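Local coordinates for zona pellucida sperm-binding protein 1 (Gallus gallus, PDB 6GF7) that probably helps build the extracellular egg coat as a zona pellucida filament component, here represented by its zinc-binding N-terminal Ig-like region, at residues V31-L36 and L83-E88. The protein carries 2 engineered substitutions. Sequence-based numbering, arbitrary orientation.
Sequences VHFKVL and LRVQLE. With ZN (zinc ion), chain G; ZN (zinc ion), chain F.
Val31 lays its CG1 against CB of Leu87 where two neighbouring antiparallel strands, 31-36 and 83-88, run through the Ig-like domain, a two-sheet beta sandwich. His32 and Glu88 form a hydrogen-bonded pair, His32 N giving to Glu88 O at 3.1 Å and Glu88 N returning to His32 O. The imidazole turns away from the partner strand and binds one zinc ion through ND1 at 2.1 Å. Glu44 completes the protein ligands of this ion, and one of its waters also donates to Glu88 OE1, coupling the metal to the second strand. Phe33 faces the opposite sheet: Val85 CG1 sits at the ring edge, in plane, Val31 CG1 lies over one face toward the rim, and Leu87 runs alongside. Phe65 and Leu21 of the facing sheet close over this apolar layer. Lys34 pairs with Gln86, whose N reaches Lys34 O at 2.7 Å, nearly straight at 172°. The extended side chain of Lys34 passes Gln86 OE1 and brings NZ to a second zinc ion, 2.3 Å away, a bond that needs the amine lone pair and is therefore consistent with an uncharged lysine. Val35 returns to the interior, its CG1, anti to the backbone N (chi1 177°), meeting Leu83 CD1 at 3.7 Å. Leu36 packs CD1 on the CG and CD methylenes of Arg84, while one water links Leu36 O to Arg84 N. Metal sites thus occupy the face of His32, Lys34 and Glu88, and at the second zinc both carboxylate oxygens of Glu88, OE1 and OE2, chelate the ion at 2.2 Å each.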
ATOM      1  N   VAL A  31      15.362  -6.680   9.481  1.00 58.55           N
ATOM      2  CA  VAL A  31      13.911  -6.576   9.454  1.00 59.20           C
ATOM      3  C   VAL A  31      13.514  -5.765   8.232  1.00 50.15           C
ATOM      4  O   VAL A  31      14.131  -4.738   7.927  1.00 58.11           O
ATOM      5  CB  VAL A  31      13.365  -5.916  10.741  1.00 61.58           C
ATOM      6  CG1 VAL A  31      11.847  -5.801  10.700  1.00 57.55           C
ATOM      7  CG2 VAL A  31      13.812  -6.682  11.976  1.00 62.08           C
ATOM      8  N   HIS A  32      12.500  -6.239   7.523  1.00 55.57           N
ATOM      9  CA  HIS A  32      11.850  -5.484   6.464  1.00 59.86           C
ATOM     10  C   HIS A  32      10.418  -5.204   6.900  1.00 58.39           C
ATOM     11  O   HIS A  32       9.727  -6.107   7.384  1.00 51.17           O
ATOM     12  CB  HIS A  32      11.888  -6.236   5.136  1.00 54.56           C
ATOM     13  CG  HIS A  32      13.212  -6.157   4.444  1.00 56.73           C
ATOM     14  ND1 HIS A  32      13.379  -6.466   3.111  1.00 65.20           N
ATOM     15  CD2 HIS A  32      14.440  -5.825   4.909  1.00 61.62           C
ATOM     16  CE1 HIS A  32      14.648  -6.315   2.781  1.00 56.06           C
ATOM     17  NE2 HIS A  32      15.315  -5.932   3.855  1.00 55.45           N
ATOM     18  N   PHE A  33       9.993  -3.954   6.775  1.00 45.32           N
ATOM     19  CA  PHE A  33       8.665  -3.546   7.200  1.00 49.30           C
ATOM     20  C   PHE A  33       7.694  -3.568   6.023  1.00 54.91           C
ATOM     21  O   PHE A  33       8.030  -3.150   4.910  1.00 46.84           O
ATOM     22  CB  PHE A  33       8.712  -2.150   7.806  1.00 43.98           C
ATOM     23  CG  PHE A  33       9.545  -2.063   9.050  1.00 43.11           C
ATOM     24  CD1 PHE A  33      10.905  -1.835   8.955  1.00 38.11           C
ATOM     25  CD2 PHE A  33       8.987  -2.233  10.303  1.00 44.93           C
ATOM     26  CE1 PHE A  33      11.687  -1.748  10.084  1.00 51.14           C
ATOM     27  CE2 PHE A  33       9.768  -2.152  11.441  1.00 45.59           C
ATOM     28  CZ  PHE A  33      11.120  -1.911  11.330  1.00 51.68           C
ATOM     29  N   LYS A  34       6.477  -4.035   6.277  1.00 46.31           N
ATOM     30  CA  LYS A  34       5.415  -3.984   5.284  1.00 48.70           C
ATOM     31  C   LYS A  34       4.149  -3.444   5.931  1.00 51.93           C
ATOM     32  O   LYS A  34       3.740  -3.920   6.994  1.00 55.19           O
ATOM     33  CB  LYS A  34       5.141  -5.371   4.694  1.00 45.88           C
ATOM     34  CG  LYS A  34       6.259  -5.936   3.862  1.00 61.40           C
ATOM     35  CD  LYS A  34       5.883  -7.308   3.329  1.00 67.69           C
ATOM     36  CE  LYS A  34       7.007  -7.915   2.511  1.00 56.39           C
ATOM     37  NZ  LYS A  34       6.626  -9.258   1.996  1.00 91.68           N
ATOM     38  N   VAL A  35       3.516  -2.485   5.273  1.00 45.74           N
ATOM     39  CA  VAL A  35       2.242  -1.948   5.730  1.00 46.82           C
ATOM     40  C   VAL A  35       1.129  -2.828   5.193  1.00 47.71           C
ATOM     41  O   VAL A  35       1.169  -3.257   4.034  1.00 62.25           O
ATOM     42  CB  VAL A  35       2.065  -0.491   5.262  1.00 46.09           C
ATOM     43  CG1 VAL A  35       0.711   0.034   5.680  1.00 64.46           C
ATOM     44  CG2 VAL A  35       3.161   0.387   5.830  1.00 52.86           C
ATOM     45  N   LEU A  36       0.130  -3.094   6.028  1.00 51.29           N
ATOM     46  CA  LEU A  36      -1.023  -3.901   5.651  1.00 46.92           C
ATOM     47  C   LEU A  36      -2.237  -2.988   5.555  1.00 53.43           C
ATOM     48  O   LEU A  36      -2.576  -2.301   6.524  1.00 63.82           O
ATOM     49  CB  LEU A  36      -1.272  -5.011   6.669  1.00 45.18           C
ATOM     50  CG  LEU A  36      -0.060  -5.857   7.045  1.00 60.01           C
ATOM     51  CD1 LEU A  36      -0.390  -6.841   8.164  1.00 64.73           C
ATOM     52  CD2 LEU A  36       0.415  -6.584   5.820  1.00 62.07           C
ATOM     53  N   LEU A  83      -1.869   2.292  12.204  1.00 57.09           N
ATOM     54  CA  LEU A  83      -1.112   1.701  11.110  1.00 54.42           C
ATOM     55  C   LEU A  83      -0.817   0.257  11.476  1.00 62.13           C
ATOM     56  O   LEU A  83      -0.264  -0.014  12.548  1.00 54.58           O
ATOM     57  CB  LEU A  83       0.185   2.473  10.849  1.00 55.82           C
ATOM     58  CG  LEU A  83       0.937   2.132   9.567  1.00 54.22           C
ATOM     59  CD1 LEU A  83       0.057   2.428   8.380  1.00 50.31           C
ATOM     60  CD2 LEU A  83       2.225   2.942   9.476  1.00 53.56           C
ATOM     61  N   ARG A  84      -1.184  -0.666  10.592  1.00 42.78           N
ATOM     62  CA  ARG A  84      -0.937  -2.082  10.816  1.00 53.79           C
ATOM     63  C   ARG A  84       0.304  -2.465  10.023  1.00 56.41           C
ATOM     64  O   ARG A  84       0.353  -2.268   8.805  1.00 54.23           O
ATOM     65  CB  ARG A  84      -2.144  -2.922  10.404  1.00 55.25           C
ATOM     66  CG  ARG A  84      -2.029  -4.391  10.766  1.00 66.76           C
ATOM     67  CD  ARG A  84      -3.222  -5.185  10.245  1.00 80.65           C
ATOM     68  NE  ARG A  84      -4.465  -4.796  10.902  1.00 88.07           N
ATOM     69  CZ  ARG A  84      -4.829  -5.207  12.113  1.00101.21           C
ATOM     70  NH1 ARG A  84      -4.040  -6.016  12.808  1.00 91.37           N
ATOM     71  NH2 ARG A  84      -5.980  -4.804  12.637  1.00108.75           N
ATOM     72  N   VAL A  85       1.292  -3.030  10.706  1.00 52.37           N
ATOM     73  CA  VAL A  85       2.597  -3.283  10.116  1.00 54.77           C
ATOM     74  C   VAL A  85       2.973  -4.738  10.330  1.00 47.88           C
ATOM     75  O   VAL A  85       2.754  -5.295  11.411  1.00 45.55           O
ATOM     76  CB  VAL A  85       3.672  -2.359  10.726  1.00 55.96           C
ATOM     77  CG1 VAL A  85       5.046  -2.713  10.192  1.00 37.93           C
ATOM     78  CG2 VAL A  85       3.332  -0.891  10.473  1.00 47.69           C
ATOM     79  N   GLN A  86       3.538  -5.352   9.297  1.00 54.95           N
ATOM     80  CA  GLN A  86       4.121  -6.678   9.403  1.00 59.11           C
ATOM     81  C   GLN A  86       5.635  -6.536   9.475  1.00 59.09           C
ATOM     82  O   GLN A  86       6.238  -5.831   8.656  1.00 54.02           O
ATOM     83  CB  GLN A  86       3.724  -7.556   8.216  1.00 58.92           C
ATOM     84  CG  GLN A  86       4.270  -8.971   8.291  1.00 66.49           C
ATOM     85  CD  GLN A  86       3.928  -9.798   7.063  1.00 78.26           C
ATOM     86  OE1 GLN A  86       3.773  -9.268   5.965  1.00 89.71           O
ATOM     87  NE2 GLN A  86       3.800 -11.105   7.249  1.00 75.88           N
ATOM     88  N   LEU A  87       6.245  -7.203  10.449  1.00 67.80           N
ATOM     89  CA  LEU A  87       7.696  -7.249  10.578  1.00 57.83           C
ATOM     90  C   LEU A  87       8.158  -8.587  10.028  1.00 54.67           C
ATOM     91  O   LEU A  87       7.686  -9.638  10.469  1.00 60.05           O
ATOM     92  CB  LEU A  87       8.143  -7.107  12.029  1.00 64.31           C
ATOM     93  CG  LEU A  87       7.504  -6.003  12.855  1.00 57.71           C
ATOM     94  CD1 LEU A  87       8.051  -6.025  14.266  1.00 68.49           C
ATOM     95  CD2 LEU A  87       7.771  -4.693  12.210  1.00 57.60           C
ATOM     96  N   GLU A  88       9.050  -8.547   9.057  1.00 67.11           N
ATOM     97  CA  GLU A  88       9.646  -9.753   8.504  1.00 63.24           C
ATOM     98  C   GLU A  88      11.075  -9.827   9.024  1.00 55.88           C
ATOM     99  O   GLU A  88      11.933  -9.037   8.612  1.00 55.27           O
ATOM    100  CB  GLU A  88       9.571  -9.748   6.979  1.00 64.14           C
ATOM    101  CG  GLU A  88       8.196 -10.195   6.474  1.00 63.26           C
ATOM    102  CD  GLU A  88       8.136 -10.422   4.972  1.00 89.92           C
ATOM    103  OE1 GLU A  88       8.968  -9.850   4.233  1.00 96.20           O
ATOM    104  OE2 GLU A  88       7.247 -11.179   4.524  1.00103.01           O
TER
HETATM  105 ZN    ZN G 205       8.114 -10.917   2.545  0.70124.29          ZN
HETATM  106 ZN    ZN F 204      11.858  -7.075   1.831  0.88 65.12          ZN
HETATM  107  O   HOH W   1      -2.614   0.086   8.113  1.00 57.88           O
HETATM  108  O   HOH W   2      10.646  -8.868   2.138  0.68 65.12           O
HETATM  109  O   HOH W   3      13.000  -6.640   0.013  0.88 65.12           O
HETATM  110  O   HOH W   4       6.986 -12.767   2.830  0.70103.01           O